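CRISPR-associated endonuclease Cas1 (Thermotoga maritima, PDB 4XTK) probably acts as a metal-dependent double-stranded DNA endonuclease in CRISPR adaptive immunity, as a homodimer that assembles with a Cas2 homodimer. Local coordinates at residues E112-S115 and R116-N120; Y201-V204 and L205-Y209; S300-S303 and L304-E308; H310-E313 and K314-I317. All coordinates share one frame; numbering follows the deposited sequence.

Contact 1. Residues E112-S115 and R116-N120; sequences EIVS and RSFQN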
# COMPACT_ATOMS: atom_id res chain seq x y z
N GLU E 112 13.47 -20.46 -11.49
CA GLU E 112 14.40 -20.20 -10.40
C GLU E 112 13.85 -20.73 -9.08
O GLU E 112 14.57 -21.37 -8.31
CB GLU E 112 14.69 -18.69 -10.28
CG GLU E 112 15.45 -18.27 -9.02
CD GLU E 112 16.90 -18.72 -9.02
OE1 GLU E 112 17.40 -19.16 -10.08
OE2 GLU E 112 17.54 -18.62 -7.95
N ILE E 113 12.58 -20.44 -8.83
CA ILE E 113 11.88 -20.93 -7.65
C ILE E 113 11.96 -22.45 -7.57
O ILE E 113 12.39 -23.01 -6.56
CB ILE E 113 10.40 -20.52 -7.66
CG1 ILE E 113 10.26 -19.00 -7.73
CG2 ILE E 113 9.68 -21.05 -6.43
CD1 ILE E 113 10.69 -18.31 -6.48
N VAL E 114 11.56 -23.10 -8.65
CA VAL E 114 11.51 -24.55 -8.71
C VAL E 114 12.89 -25.16 -8.53
O VAL E 114 13.07 -26.11 -7.77
CB VAL E 114 10.90 -25.02 -10.05
CG1 VAL E 114 11.05 -26.53 -10.22
CG2 VAL E 114 9.44 -24.61 -10.12
N SER E 115 13.88 -24.60 -9.23
CA SER E 115 15.25 -25.09 -9.17
C SER E 115 15.78 -25.11 -7.74
O SER E 115 16.34 -26.11 -7.28
CB SER E 115 16.16 -24.22 -10.05
OG SER E 115 17.48 -24.71 -10.06
N ARG E 116 15.58 -24.01 -7.02
CA ARG E 116 16.06 -23.90 -5.65
C ARG E 116 15.25 -24.77 -4.70
O ARG E 116 15.81 -25.42 -3.82
CB ARG E 116 16.04 -22.43 -5.20
CG ARG E 116 16.99 -21.52 -5.99
CD ARG E 116 18.36 -21.42 -5.31
NE ARG E 116 18.25 -21.01 -3.91
CZ ARG E 116 18.56 -21.78 -2.88
NH1 ARG E 116 19.01 -23.01 -3.08
NH2 ARG E 116 18.41 -21.33 -1.64
N SER E 117 13.93 -24.78 -4.88
CA SER E 117 13.05 -25.66 -4.10
C SER E 117 13.49 -27.12 -4.18
O SER E 117 13.50 -27.83 -3.17
CB SER E 117 11.60 -25.54 -4.58
OG SER E 117 11.01 -24.34 -4.12
N PHE E 118 13.86 -27.56 -5.37
CA PHE E 118 14.27 -28.94 -5.57
C PHE E 118 15.59 -29.21 -4.87
O PHE E 118 15.76 -30.25 -4.25
CB PHE E 118 14.40 -29.27 -7.07
CG PHE E 118 13.08 -29.48 -7.76
CD1 PHE E 118 11.89 -29.25 -7.10
CD2 PHE E 118 13.04 -29.94 -9.06
CE1 PHE E 118 10.68 -29.44 -7.74
CE2 PHE E 118 11.83 -30.13 -9.70
CZ PHE E 118 10.65 -29.89 -9.03
N GLN E 119 16.53 -28.28 -4.98
CA GLN E 119 17.85 -28.52 -4.40
C GLN E 119 17.77 -28.50 -2.88
O GLN E 119 18.47 -29.25 -2.21
CB GLN E 119 18.87 -27.51 -4.91
CG GLN E 119 20.30 -27.91 -4.58
CD GLN E 119 20.62 -29.34 -5.03
OE1 GLN E 119 20.32 -29.73 -6.16
NE2 GLN E 119 21.22 -30.12 -4.13
N ASN E 120 16.90 -27.66 -2.34
CA ASN E 120 16.67 -27.63 -0.90
C ASN E 120 16.04 -28.93 -0.43
O ASN E 120 16.41 -29.45 0.63
CB ASN E 120 15.78 -26.45 -0.52
CG ASN E 120 16.50 -25.13 -0.65
OD1 ASN E 120 17.71 -25.08 -0.92
ND2 ASN E 120 15.77 -24.04 -0.44

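Contact 2. Residues Y201-V204 and L205-Y209; sequences YTTV and LSLIY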
# COMPACT_ATOMS: atom_id res chain seq x y z
N TYR E 201 4.17 -18.85 5.35
CA TYR E 201 3.50 -17.94 4.42
C TYR E 201 3.36 -16.54 5.01
O TYR E 201 3.59 -15.54 4.33
CB TYR E 201 2.12 -18.47 4.04
CG TYR E 201 2.14 -19.79 3.32
CD1 TYR E 201 3.25 -20.20 2.59
CD2 TYR E 201 1.03 -20.64 3.37
CE1 TYR E 201 3.27 -21.42 1.92
CE2 TYR E 201 1.03 -21.86 2.70
CZ TYR E 201 2.15 -22.25 1.98
OH TYR E 201 2.16 -23.46 1.33
N THR E 202 2.97 -16.47 6.28
CA THR E 202 2.78 -15.19 6.95
C THR E 202 4.12 -14.52 7.16
O THR E 202 4.24 -13.30 7.07
CB THR E 202 2.03 -15.37 8.29
OG1 THR E 202 0.69 -15.78 8.03
CG2 THR E 202 2.01 -14.07 9.09
N THR E 203 5.14 -15.33 7.43
CA THR E 203 6.46 -14.81 7.70
C THR E 203 7.05 -14.18 6.45
O THR E 203 7.53 -13.04 6.49
CB THR E 203 7.40 -15.90 8.20
OG1 THR E 203 6.92 -16.40 9.46
CG2 THR E 203 8.81 -15.35 8.39
N VAL E 204 7.00 -14.92 5.34
CA VAL E 204 7.49 -14.40 4.07
C VAL E 204 6.74 -13.13 3.69
O VAL E 204 7.34 -12.16 3.22
CB VAL E 204 7.34 -15.43 2.94
CG1 VAL E 204 7.90 -14.86 1.65
CG2 VAL E 204 8.05 -16.73 3.32
N LEU E 205 5.43 -13.14 3.93
CA LEU E 205 4.58 -11.98 3.62
C LEU E 205 5.01 -10.71 4.36
O LEU E 205 5.11 -9.64 3.75
CB LEU E 205 3.12 -12.29 3.96
CG LEU E 205 2.15 -11.15 3.64
CD1 LEU E 205 2.29 -10.73 2.19
CD2 LEU E 205 0.72 -11.55 3.95
N SER E 206 5.25 -10.82 5.66
CA SER E 206 5.62 -9.65 6.43
C SER E 206 6.99 -9.14 5.98
O SER E 206 7.25 -7.94 5.99
CB SER E 206 5.61 -9.94 7.94
OG SER E 206 6.64 -10.84 8.31
N LEU E 207 7.87 -10.06 5.58
CA LEU E 207 9.19 -9.67 5.12
C LEU E 207 9.14 -8.98 3.75
O LEU E 207 9.93 -8.08 3.47
CB LEU E 207 10.13 -10.88 5.07
CG LEU E 207 10.56 -11.40 6.45
CD1 LEU E 207 11.52 -12.57 6.33
CD2 LEU E 207 11.16 -10.29 7.32
N ILE E 208 8.19 -9.39 2.91
CA ILE E 208 8.00 -8.75 1.62
C ILE E 208 7.55 -7.30 1.82
O ILE E 208 8.01 -6.39 1.13
CB ILE E 208 6.98 -9.52 0.74
CG1 ILE E 208 7.54 -10.88 0.31
CG2 ILE E 208 6.61 -8.70 -0.50
CD1 ILE E 208 6.53 -11.75 -0.45
N TYR E 209 6.67 -7.08 2.79
CA TYR E 209 6.22 -5.74 3.13
C TYR E 209 7.37 -4.85 3.60
O TYR E 209 7.23 -3.63 3.66
CB TYR E 209 5.14 -5.78 4.20
CG TYR E 209 3.73 -6.07 3.70
CD1 TYR E 209 3.22 -5.41 2.59
CD2 TYR E 209 2.91 -6.99 4.37
CE1 TYR E 209 1.94 -5.67 2.15
CE2 TYR E 209 1.63 -7.25 3.93
CZ TYR E 209 1.15 -6.59 2.82
OH TYR E 209 -0.13 -6.85 2.38

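Contact 3. Residues S300-S303 and L304-E308; sequences SMRS and LIKME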
# COMPACT_ATOMS: atom_id res chain seq x y z
N SER E 300 20.85 -16.31 9.85
CA SER E 300 19.58 -16.82 10.34
C SER E 300 18.69 -17.15 9.16
O SER E 300 18.90 -16.65 8.06
CB SER E 300 18.90 -15.81 11.26
OG SER E 300 18.57 -14.63 10.54
N MET E 301 17.69 -18.00 9.39
CA MET E 301 16.76 -18.36 8.34
C MET E 301 15.98 -17.13 7.87
O MET E 301 15.63 -17.02 6.70
CB MET E 301 15.80 -19.45 8.81
CG MET E 301 15.20 -20.26 7.67
SD MET E 301 16.48 -21.13 6.75
CE MET E 301 17.24 -22.09 8.05
N ARG E 302 15.71 -16.21 8.79
CA ARG E 302 14.99 -14.99 8.45
C ARG E 302 15.83 -14.15 7.49
O ARG E 302 15.29 -13.46 6.63
CB ARG E 302 14.65 -14.18 9.70
CG ARG E 302 13.87 -12.91 9.41
CD ARG E 302 13.55 -12.12 10.67
NE ARG E 302 12.58 -12.81 11.53
CZ ARG E 302 12.90 -13.51 12.61
NH1 ARG E 302 14.17 -13.62 12.98
NH2 ARG E 302 11.95 -14.10 13.33
N SER E 303 17.14 -14.20 7.65
CA SER E 303 18.02 -13.48 6.75
C SER E 303 18.06 -14.16 5.38
O SER E 303 18.10 -13.48 4.36
CB SER E 303 19.43 -13.37 7.33
OG SER E 303 19.46 -12.40 8.36
N LEU E 304 18.02 -15.49 5.37
CA LEU E 304 18.00 -16.24 4.12
C LEU E 304 16.78 -15.87 3.28
O LEU E 304 16.88 -15.73 2.06
CB LEU E 304 18.02 -17.75 4.38
CG LEU E 304 19.39 -18.41 4.55
CD1 LEU E 304 19.24 -19.92 4.55
CD2 LEU E 304 20.36 -17.96 3.47
N ILE E 305 15.63 -15.73 3.94
CA ILE E 305 14.41 -15.34 3.25
C ILE E 305 14.57 -13.91 2.75
O ILE E 305 14.25 -13.60 1.60
CB ILE E 305 13.17 -15.46 4.17
CG1 ILE E 305 13.03 -16.89 4.68
CG2 ILE E 305 11.91 -15.04 3.43
CD1 ILE E 305 11.95 -17.06 5.73
N LYS E 306 15.09 -13.05 3.62
CA LYS E 306 15.37 -11.67 3.26
C LYS E 306 16.25 -11.60 2.02
O LYS E 306 15.99 -10.82 1.10
CB LYS E 306 16.06 -10.94 4.42
CG LYS E 306 15.13 -10.44 5.52
CD LYS E 306 15.94 -9.84 6.67
CE LYS E 306 15.13 -9.67 7.94
NZ LYS E 306 15.35 -8.34 8.58
N MET E 307 17.29 -12.43 2.00
CA MET E 307 18.27 -12.43 0.92
C MET E 307 17.65 -12.86 -0.41
O MET E 307 17.96 -12.30 -1.46
CB MET E 307 19.45 -13.34 1.26
CG MET E 307 20.38 -12.78 2.32
SD MET E 307 21.75 -13.89 2.67
CE MET E 307 22.20 -14.36 1.00
N GLU E 308 16.77 -13.86 -0.34
CA GLU E 308 16.10 -14.37 -1.53
C GLU E 308 15.19 -13.30 -2.13
O GLU E 308 15.08 -13.17 -3.35
CB GLU E 308 15.31 -15.63 -1.20
CG GLU E 308 14.84 -16.40 -2.42
CD GLU E 308 16.00 -16.91 -3.26
OE1 GLU E 308 17.08 -17.19 -2.70
OE2 GLU E 308 15.82 -17.04 -4.50

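Contact 4. Residues H310-E313 and K314-I317; sequences HKLE and KHLI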
# COMPACT_ATOMS: atom_id res chain seq x y z
N HIS E 310 15.71 -10.08 -1.82
CA HIS E 310 16.59 -9.08 -2.40
C HIS E 310 17.12 -9.56 -3.75
O HIS E 310 17.39 -8.76 -4.64
CB HIS E 310 17.75 -8.75 -1.46
CG HIS E 310 18.58 -7.60 -1.93
ND1 HIS E 310 18.07 -6.34 -2.12
CD2 HIS E 310 19.90 -7.52 -2.25
CE1 HIS E 310 19.03 -5.53 -2.54
NE2 HIS E 310 20.15 -6.22 -2.62
N LYS E 311 17.28 -10.88 -3.89
CA LYS E 311 17.72 -11.48 -5.14
C LYS E 311 16.69 -11.27 -6.23
O LYS E 311 17.03 -11.03 -7.39
CB LYS E 311 17.98 -12.98 -4.96
CG LYS E 311 19.43 -13.40 -5.10
CD LYS E 311 19.59 -14.90 -4.86
CE LYS E 311 19.93 -15.22 -3.40
NZ LYS E 311 21.21 -14.61 -2.95
N LEU E 312 15.43 -11.36 -5.86
CA LEU E 312 14.35 -11.15 -6.80
C LEU E 312 14.29 -9.68 -7.19
O LEU E 312 14.04 -9.34 -8.35
CB LEU E 312 13.02 -11.62 -6.22
CG LEU E 312 11.82 -11.44 -7.15
CD1 LEU E 312 12.04 -12.20 -8.46
CD2 LEU E 312 10.53 -11.87 -6.46
N GLU E 313 14.51 -8.81 -6.21
CA GLU E 313 14.53 -7.37 -6.43
C GLU E 313 15.59 -7.00 -7.46
O GLU E 313 15.33 -6.23 -8.40
CB GLU E 313 14.79 -6.62 -5.12
CG GLU E 313 13.57 -6.53 -4.21
CD GLU E 313 13.86 -5.74 -2.94
OE1 GLU E 313 14.90 -6.00 -2.29
OE2 GLU E 313 13.05 -4.86 -2.59
N LYS E 314 16.78 -7.54 -7.28
CA LYS E 314 17.87 -7.23 -8.18
C LYS E 314 17.58 -7.78 -9.57
O LYS E 314 17.83 -7.11 -10.57
CB LYS E 314 19.19 -7.77 -7.63
CG LYS E 314 19.74 -6.89 -6.52
CD LYS E 314 21.11 -7.34 -6.03
CE LYS E 314 21.09 -8.77 -5.53
NZ LYS E 314 22.36 -9.08 -4.82
N HIS E 315 17.01 -8.98 -9.63
CA HIS E 315 16.62 -9.58 -10.90
C HIS E 315 15.63 -8.69 -11.66
O HIS E 315 15.79 -8.45 -12.86
CB HIS E 315 16.01 -10.96 -10.69
CG HIS E 315 15.42 -11.56 -11.92
ND1 HIS E 315 16.18 -12.14 -12.91
CD2 HIS E 315 14.13 -11.66 -12.33
CE1 HIS E 315 15.39 -12.58 -13.87
NE2 HIS E 315 14.14 -12.31 -13.54
N LEU E 316 14.61 -8.21 -10.95
CA LEU E 316 13.56 -7.42 -11.58
C LEU E 316 14.07 -6.13 -12.21
O LEU E 316 13.55 -5.69 -13.23
CB LEU E 316 12.45 -7.11 -10.56
CG LEU E 316 11.58 -8.30 -10.17
CD1 LEU E 316 10.64 -7.94 -9.06
CD2 LEU E 316 10.77 -8.80 -11.32
N ILE E 317 15.09 -5.51 -11.61
CA ILE E 317 15.60 -4.25 -12.14
C ILE E 317 16.79 -4.42 -13.09
O ILE E 317 17.37 -3.43 -13.53
CB ILE E 317 16.02 -3.29 -11.01
CG1 ILE E 317 17.22 -3.83 -10.24
CG2 ILE E 317 14.85 -3.04 -10.08
CD1 ILE E 317 17.69 -2.90 -9.15

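Contact 1. Residues E112-S115 and R116-N120
V114 and F118 make a CH-pi contact one turn apart on helix 103-127, in the helical part of the Cas1 fold that carries the predicted manganese site. The evidence for an unbroken alpha-helix is the i to i+4 series of backbone bonds, such as S117 N to I113 O at 2.9 Å and F118 N to V114 O, also at 2.9 Å. V114 CG1 stands 3.7 Å from the centroid of the F118 ring, 17° off its normal, so the methyl lies over a face. With CG1 anti to the backbone N and beside the carbonyl carbon (chi1 171°), this methyl is the one that meets the ring, and the two side chains run alongside each other. Helices 136-144 and 148-166 pack around this pair. Between helices 230-252 and 148-166, the S117 side chain lies about 3 Å from that of E236 and about 4 Å from that of E155 (nearest atoms), both metal ligands by similarity, which places this turn in the second shell of the probable active site. E112 and R116 also lie side by side, but their charged atoms do not join: E112 OE2 touches R116 CG at 3.5 Å and stays 4.7 Å from R116 NE.

Contact 2. Residues Y201-V204 and L205-Y209
In S206, chi1 of 68° sets OG between the backbone N and the carbonyl carbon, from where it turns back along the helix to T203 O. The resulting S206 OG to T203 O hydrogen bond measures 3.0 Å. T203 O also takes the backbone bond from L207 N at 3.1 Å, and both donors reach it from the same face of its carbonyl plane. The C=O...donor angle separates the two: 126° for the hydroxyl, which therefore comes in more bent, against 155° for the amide. V204 and I208 make the apolar half of the contact. With I208 CG1 anti to the carbonyl carbon, its chain leads back toward the preceding turn, where CD1 meets V204 CG1 at 4.0 Å and the side chains pass at a slant. In the backbone of the same pair, I208 N bonds to V204 O at 2.9 Å. Neighbouring helices take up this apolar side: V204 touches I234 and I208 touches L230 of helix 230-252, while both L207 and I208 reach L309 of helix 301-316. T203 OG1 bonds to Y282 OH and to L199 O, which ties the turn to helix 272-287. A serine hydroxyl bonded to a carbonyl of the preceding turn, here the i-3 one, is common in alpha-helices; this one lies in the last turns of helix 188-208, a core helix of the Cas1 fold.

Contact 3. Residues S300-S303 and L304-E308
L304 N bonds to S300 O at 3.1 Å and I305 N to M301 O at 3.0 Å, the first steps of an i to i+4 series that establishes the opening turns of helix 301-316. K306 N to R302 O and M307 N to S303 O carry it forward. S300, the last residue of strand 297-300, also occupies the N-cap position, so the chain passes directly from strand to capped helix. Its OG accepts a hydrogen bond from S303 N, 3.3 Å long with an N-H...O angle of 144°. Among the side chains, M301 and L304 touch across three positions. The bend of M301 at chi2 (62°) turns its sulfur to the L304 side, and SD meets L304 CD1 at 3.7 Å. Both residues face helix 230-252, M301 on V242 and L304 on F238, while L304 also packs on V290 and H292 of strand 289-292. On another flank, R302 and K306 run alongside each other, and their contact is aliphatic, R302 CG to K306 CE at 3.8 Å. L207 of helix 188-208 packs against both of them. The cationic ends are held further apart, with R302 NE 6.0 Å from K306 NZ, and R302 NH2 has a long, weak ion pair with E283. The chemistry thus divides in two: methylene packing brings two like-charged residues together at modest electrostatic cost, if the charges are as expected, while the S300 hydroxyl gives S303 N, in the first turn of the helix, a side-chain acceptor beside its weak bond to S300 O.

Contact 4. Residues H310-E313 and K314-I317
K314 lays its chain across the imidazole of H310, one turn back. Its CG stands over a ring face, 4.3 Å from the centroid and 23° off the normal, which meets the geometry of a CH-pi contact. A bend at chi3 (-58°) then carries the chain on, and CE reaches H310 CD2 at 3.7 Å before NZ bonds to Q320. On the same ring ND1 donates to E313 OE1 at 3.2 Å, nearly in the ring plane, which would limit the rotation of the imidazole, while E313 OE2 accepts from H212 N. H315 follows, its N bonded to K311 O at 3.0 Å; its ring stacks on F322, and ND1 bonds to the F322 backbone N. This is the closing part of helix 301-316, which lies against helix 103-127 in the Cas1 fold: L312, H315 and L316 all touch I109. L316 comes next: its CD1 meets L312 CG at 4.2 Å, and L316 N bonds to L312 O at 2.9 Å. At I317, N still reaches E313 O, at 3.3 Å, and CG1 and CG2 each sit 3.6 Å from that oxygen, while elsewhere the side chain packs on L92.

Each contact joins neighbouring turns of one helix, so none closes a long loop, and the four follow in series without nesting or crossing. Contact 1 lies on helix 103-127, contact 2 on helix 188-208, and contacts 3 and 4 share helix 301-316. That last helix connects the others. Contacts 2 and 3, centres about 11 Å apart, touch directly, with L207 CD1 3.8 Å from I305 CG2. Contacts 1 and 3 meet at E308, whose OE1 lies 4.2 Å from R116 NE. Contact 4 does not touch contact 1, yet it packs on I109 of the same helix 103-127. Helix 230-252, bearing E236, borders contacts 1, 2 and 3.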